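Local atomic coordinates of NAD(P)H-FMN oxidoreductase (Bacillus subtilis, PDB entry 5LVA), a protein that binds flavin mononucleotide in a flavodoxin-like fold and probably uses NAD(P)H to reduce it. Residues G86-T91 / N136-T141; A133-N136 / T141-P144. All blocks are in the same frame, centred on the assembly; numbering follows the deposited sequence.

In the fold
Both contacts use helix 129-138 of the flavodoxin-like fold, and both lie on the same side of the chain's centre, their centres 11 Å apart. Contact 1 is the more peripheral, its centre about 18 Å from the centre of the chain: the last helical turn meets the loop 86-91 through an aromatic pair, a small aliphatic touch and two waters within hydrogen-bonding distance of carbonyl oxygens of both segments. Contact 2 lies deeper, its centre about 12 Å from that of the chain, where the same helix packs against the start of the strand that follows it, 141-148, and a buried serine meets a tyrosine. The two join through a probable hydrogen bond, Thr140 OG1 to Ser135 OG at 2.8 Å.

Contact 1: residues G86-T91 / N136-T141; sequences GWAYGT and NFIGTT
Phe137, on the last turn of helix 129-138, reaches Tyr89 of loop segment 86-91 with one edge of its ring. Its CG stands anti to the backbone N (chi1 -165°), which carries the ring toward the loop, where CE2 lies 3.6 Å from Tyr89 CG and is about as near to Tyr89 CB. Tyr89 CG sits close to the plane of the Phe137 ring, whereas Phe137 CE2 approaches the Tyr89 ring obliquely, with centroids 5.5 Å apart and planes inclined at 54°. The carbonyl of Phe137 faces the same loop through a water within hydrogen-bonding distance of Phe137 O and Ala88 O, both 3.1 Å away. Ile138 follows with a thin apolar touch: its CG2 branch comes 4.2 Å from Ala88 CB, while its CG1 arm leads away. A second water bridges Ile138 O and Ala88 O from one side, at 2.8 and 2.7 Å; neither acceptor offers the other a proton. Both waters lie within hydrogen-bonding distance of Ala88 O, though they may not donate to it at the same time. At Gly139 the chain leaves the helix with positive phi (98°), and beyond it Thr141 pairs through its backbone with Lys99 and Phe101. A solvent-bridged helix end thus rests against the loop between helix 73-82 and strand 100-106, at the periphery of a flavodoxin-like α/β fold.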
# COMPACT_ATOMS: atom_id res chain seq x y z
N GLY A 86 -9.51 0.74 20.91
CA GLY A 86 -10.94 0.97 20.89
C GLY A 86 -11.48 1.18 19.50
O GLY A 86 -12.68 1.33 19.31
N TRP A 87 -10.60 1.20 18.51
CA TRP A 87 -11.05 1.31 17.14
C TRP A 87 -10.49 0.19 16.29
O TRP A 87 -11.23 -0.54 15.64
CB TRP A 87 -10.66 2.66 16.51
CG TRP A 87 -11.20 2.77 15.11
CD1 TRP A 87 -12.50 2.98 14.75
CD2 TRP A 87 -10.46 2.67 13.89
NE1 TRP A 87 -12.61 3.01 13.39
CE2 TRP A 87 -11.37 2.82 12.84
CE3 TRP A 87 -9.12 2.45 13.59
CZ2 TRP A 87 -10.99 2.76 11.51
CZ3 TRP A 87 -8.74 2.40 12.27
CH2 TRP A 87 -9.67 2.56 11.25
N ALA A 88 -9.17 0.07 16.28
CA ALA A 88 -8.54 -0.92 15.45
C ALA A 88 -8.22 -2.16 16.28
O ALA A 88 -8.25 -3.28 15.78
CB ALA A 88 -7.28 -0.36 14.82
N TYR A 89 -7.94 -1.95 17.55
CA TYR A 89 -7.69 -3.04 18.47
C TYR A 89 -8.19 -2.65 19.83
O TYR A 89 -8.68 -1.54 20.04
CB TYR A 89 -6.20 -3.36 18.54
CG TYR A 89 -5.36 -2.30 19.21
CD1 TYR A 89 -4.99 -1.14 18.53
CD2 TYR A 89 -4.93 -2.45 20.53
CE1 TYR A 89 -4.22 -0.17 19.14
CE2 TYR A 89 -4.16 -1.49 21.14
CZ TYR A 89 -3.82 -0.35 20.44
OH TYR A 89 -3.05 0.61 21.06
N GLY A 90 -8.05 -3.55 20.79
CA GLY A 90 -8.50 -3.26 22.12
C GLY A 90 -9.91 -3.76 22.29
O GLY A 90 -10.45 -4.42 21.41
N THR A 91 -10.50 -3.41 23.42
CA THR A 91 -11.76 -4.01 23.86
C THR A 91 -12.86 -3.81 22.82
O THR A 91 -13.47 -4.79 22.37
CB THR A 91 -12.20 -3.44 25.24
OG1 THR A 91 -11.89 -2.04 25.32
CG2 THR A 91 -11.46 -4.16 26.36
N ASN A 136 -2.43 -8.67 10.87
CA ASN A 136 -2.78 -9.73 11.81
C ASN A 136 -3.42 -9.21 13.10
O ASN A 136 -4.44 -9.72 13.54
CB ASN A 136 -1.54 -10.54 12.17
CG ASN A 136 -1.10 -11.46 11.06
OD1 ASN A 136 -1.87 -11.76 10.15
ND2 ASN A 136 0.13 -11.93 11.13
N PHE A 137 -2.81 -8.19 13.68
CA PHE A 137 -3.24 -7.66 14.96
C PHE A 137 -4.59 -6.94 14.90
O PHE A 137 -5.36 -6.97 15.85
CB PHE A 137 -2.17 -6.72 15.51
CG PHE A 137 -2.32 -6.40 16.96
CD1 PHE A 137 -1.94 -7.31 17.93
CD2 PHE A 137 -2.83 -5.18 17.37
CE1 PHE A 137 -2.07 -7.01 19.26
CE2 PHE A 137 -2.95 -4.88 18.70
CZ PHE A 137 -2.58 -5.79 19.64
N ILE A 138 -4.88 -6.29 13.77
CA ILE A 138 -6.08 -5.47 13.71
C ILE A 138 -7.26 -6.22 13.14
O ILE A 138 -8.36 -5.70 13.11
CB ILE A 138 -5.84 -4.19 12.90
CG1 ILE A 138 -5.56 -4.53 11.45
CG2 ILE A 138 -4.71 -3.39 13.51
CD1 ILE A 138 -5.24 -3.33 10.61
N GLY A 139 -7.03 -7.44 12.69
CA GLY A 139 -8.13 -8.30 12.31
C GLY A 139 -8.44 -8.37 10.84
O GLY A 139 -9.46 -8.93 10.44
N THR A 140 -7.57 -7.81 10.01
CA THR A 140 -7.82 -7.83 8.58
C THR A 140 -7.24 -9.09 7.94
O THR A 140 -6.40 -9.76 8.53
CB THR A 140 -7.24 -6.59 7.91
OG1 THR A 140 -5.89 -6.42 8.34
CG2 THR A 140 -8.02 -5.39 8.33
N THR A 141 -7.69 -9.41 6.73
CA THR A 141 -7.18 -10.54 5.99
C THR A 141 -6.04 -10.09 5.09
O THR A 141 -6.23 -9.23 4.23
CB THR A 141 -8.27 -11.19 5.15
OG1 THR A 141 -9.32 -11.65 6.01
CG2 THR A 141 -7.72 -12.35 4.33
O HOH W 1 -10.21 -3.79 13.98
O HOH W 2 -8.28 -6.28 16.66

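Contact 2: residues A133-N136 / T141-P144; sequences ATSN and TYLP
Ser135 meets Tyr142 where helix 129-138 lies over the start of strand 141-148. Ahead of it on the helix, Thr134 keeps its hydroxyl within the helix, OG1 bonding to Pro130 O. Ser135 itself points its side chain at the strand, and both of its side-chain atoms take part. CB lies 3.8 Å from Tyr142 CD1, reaching the ring obliquely, and OG lies 3.7 Å from Tyr142 CB. A chi1 of 177° swings OG away from the backbone N of Ser135 and toward the strand, yet the hydroxyl makes no hydrogen bond to residues 141-144: its polar partner is Thr140 OG1, in the turn just before the strand. That bond gives the buried hydroxyl a partner and links the helix to the connection that follows it. Tyr142 answers with CB and CD1, while Leu143 points away from the helix. Ser135 also touches Phe101, and Tyr142 touches Val103, both on neighbouring strand 100-106, which pairs with this edge strand. The contact belongs to the last β-α-β crossover of the five-stranded parallel sheet of the flavodoxin-like fold, in which helix 129-138 leads directly into the outermost strand, 141-148.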
# COMPACT_ATOMS: atom_id res chain seq x y z
N ALA A 133 2.10 -8.30 10.13
CA ALA A 133 1.85 -8.37 11.55
C ALA A 133 0.81 -7.33 11.98
O ALA A 133 -0.03 -7.59 12.82
CB ALA A 133 3.15 -8.19 12.31
N THR A 134 0.90 -6.15 11.40
CA THR A 134 -0.09 -5.09 11.60
C THR A 134 -1.48 -5.56 11.18
O THR A 134 -2.43 -5.47 11.93
CB THR A 134 0.27 -3.82 10.82
OG1 THR A 134 1.57 -3.36 11.22
CG2 THR A 134 -0.75 -2.73 11.07
N SER A 135 -1.57 -6.08 9.96
CA SER A 135 -2.78 -6.70 9.49
C SER A 135 -3.29 -7.73 10.50
O SER A 135 -4.44 -7.66 10.93
CB SER A 135 -2.54 -7.36 8.14
OG SER A 135 -3.69 -8.04 7.69
N ASN A 136 -2.43 -8.67 10.87
CA ASN A 136 -2.78 -9.73 11.81
C ASN A 136 -3.42 -9.21 13.10
O ASN A 136 -4.44 -9.72 13.54
CB ASN A 136 -1.54 -10.54 12.17
CG ASN A 136 -1.10 -11.46 11.06
OD1 ASN A 136 -1.87 -11.76 10.15
ND2 ASN A 136 0.13 -11.93 11.13
N THR A 141 -7.69 -9.41 6.73
CA THR A 141 -7.18 -10.54 5.99
C THR A 141 -6.04 -10.09 5.09
O THR A 141 -6.23 -9.23 4.23
CB THR A 141 -8.27 -11.19 5.15
OG1 THR A 141 -9.32 -11.65 6.01
CG2 THR A 141 -7.72 -12.35 4.33
N TYR A 142 -4.85 -10.67 5.28
CA TYR A 142 -3.67 -10.25 4.54
C TYR A 142 -3.60 -10.91 3.17
O TYR A 142 -3.42 -12.11 3.07
CB TYR A 142 -2.39 -10.52 5.32
CG TYR A 142 -1.19 -9.86 4.71
CD1 TYR A 142 -0.99 -8.50 4.83
CD2 TYR A 142 -0.27 -10.59 3.96
CE1 TYR A 142 0.10 -7.87 4.25
CE2 TYR A 142 0.82 -9.98 3.38
CZ TYR A 142 0.99 -8.60 3.53
OH TYR A 142 2.06 -7.95 2.96
N LEU A 143 -3.74 -10.11 2.12
CA LEU A 143 -3.71 -10.57 0.74
C LEU A 143 -2.30 -10.54 0.19
O LEU A 143 -1.47 -9.80 0.70
CB LEU A 143 -4.63 -9.70 -0.11
CG LEU A 143 -6.09 -9.59 0.29
CD1 LEU A 143 -6.80 -8.60 -0.61
CD2 LEU A 143 -6.77 -10.92 0.22
N PRO A 144 -2.01 -11.32 -0.86
CA PRO A 144 -0.67 -11.28 -1.45
C PRO A 144 -0.37 -9.89 -1.97
O PRO A 144 -1.25 -9.26 -2.55
CB PRO A 144 -0.76 -12.27 -2.61
CG PRO A 144 -1.99 -13.03 -2.39
CD PRO A 144 -2.92 -12.17 -1.64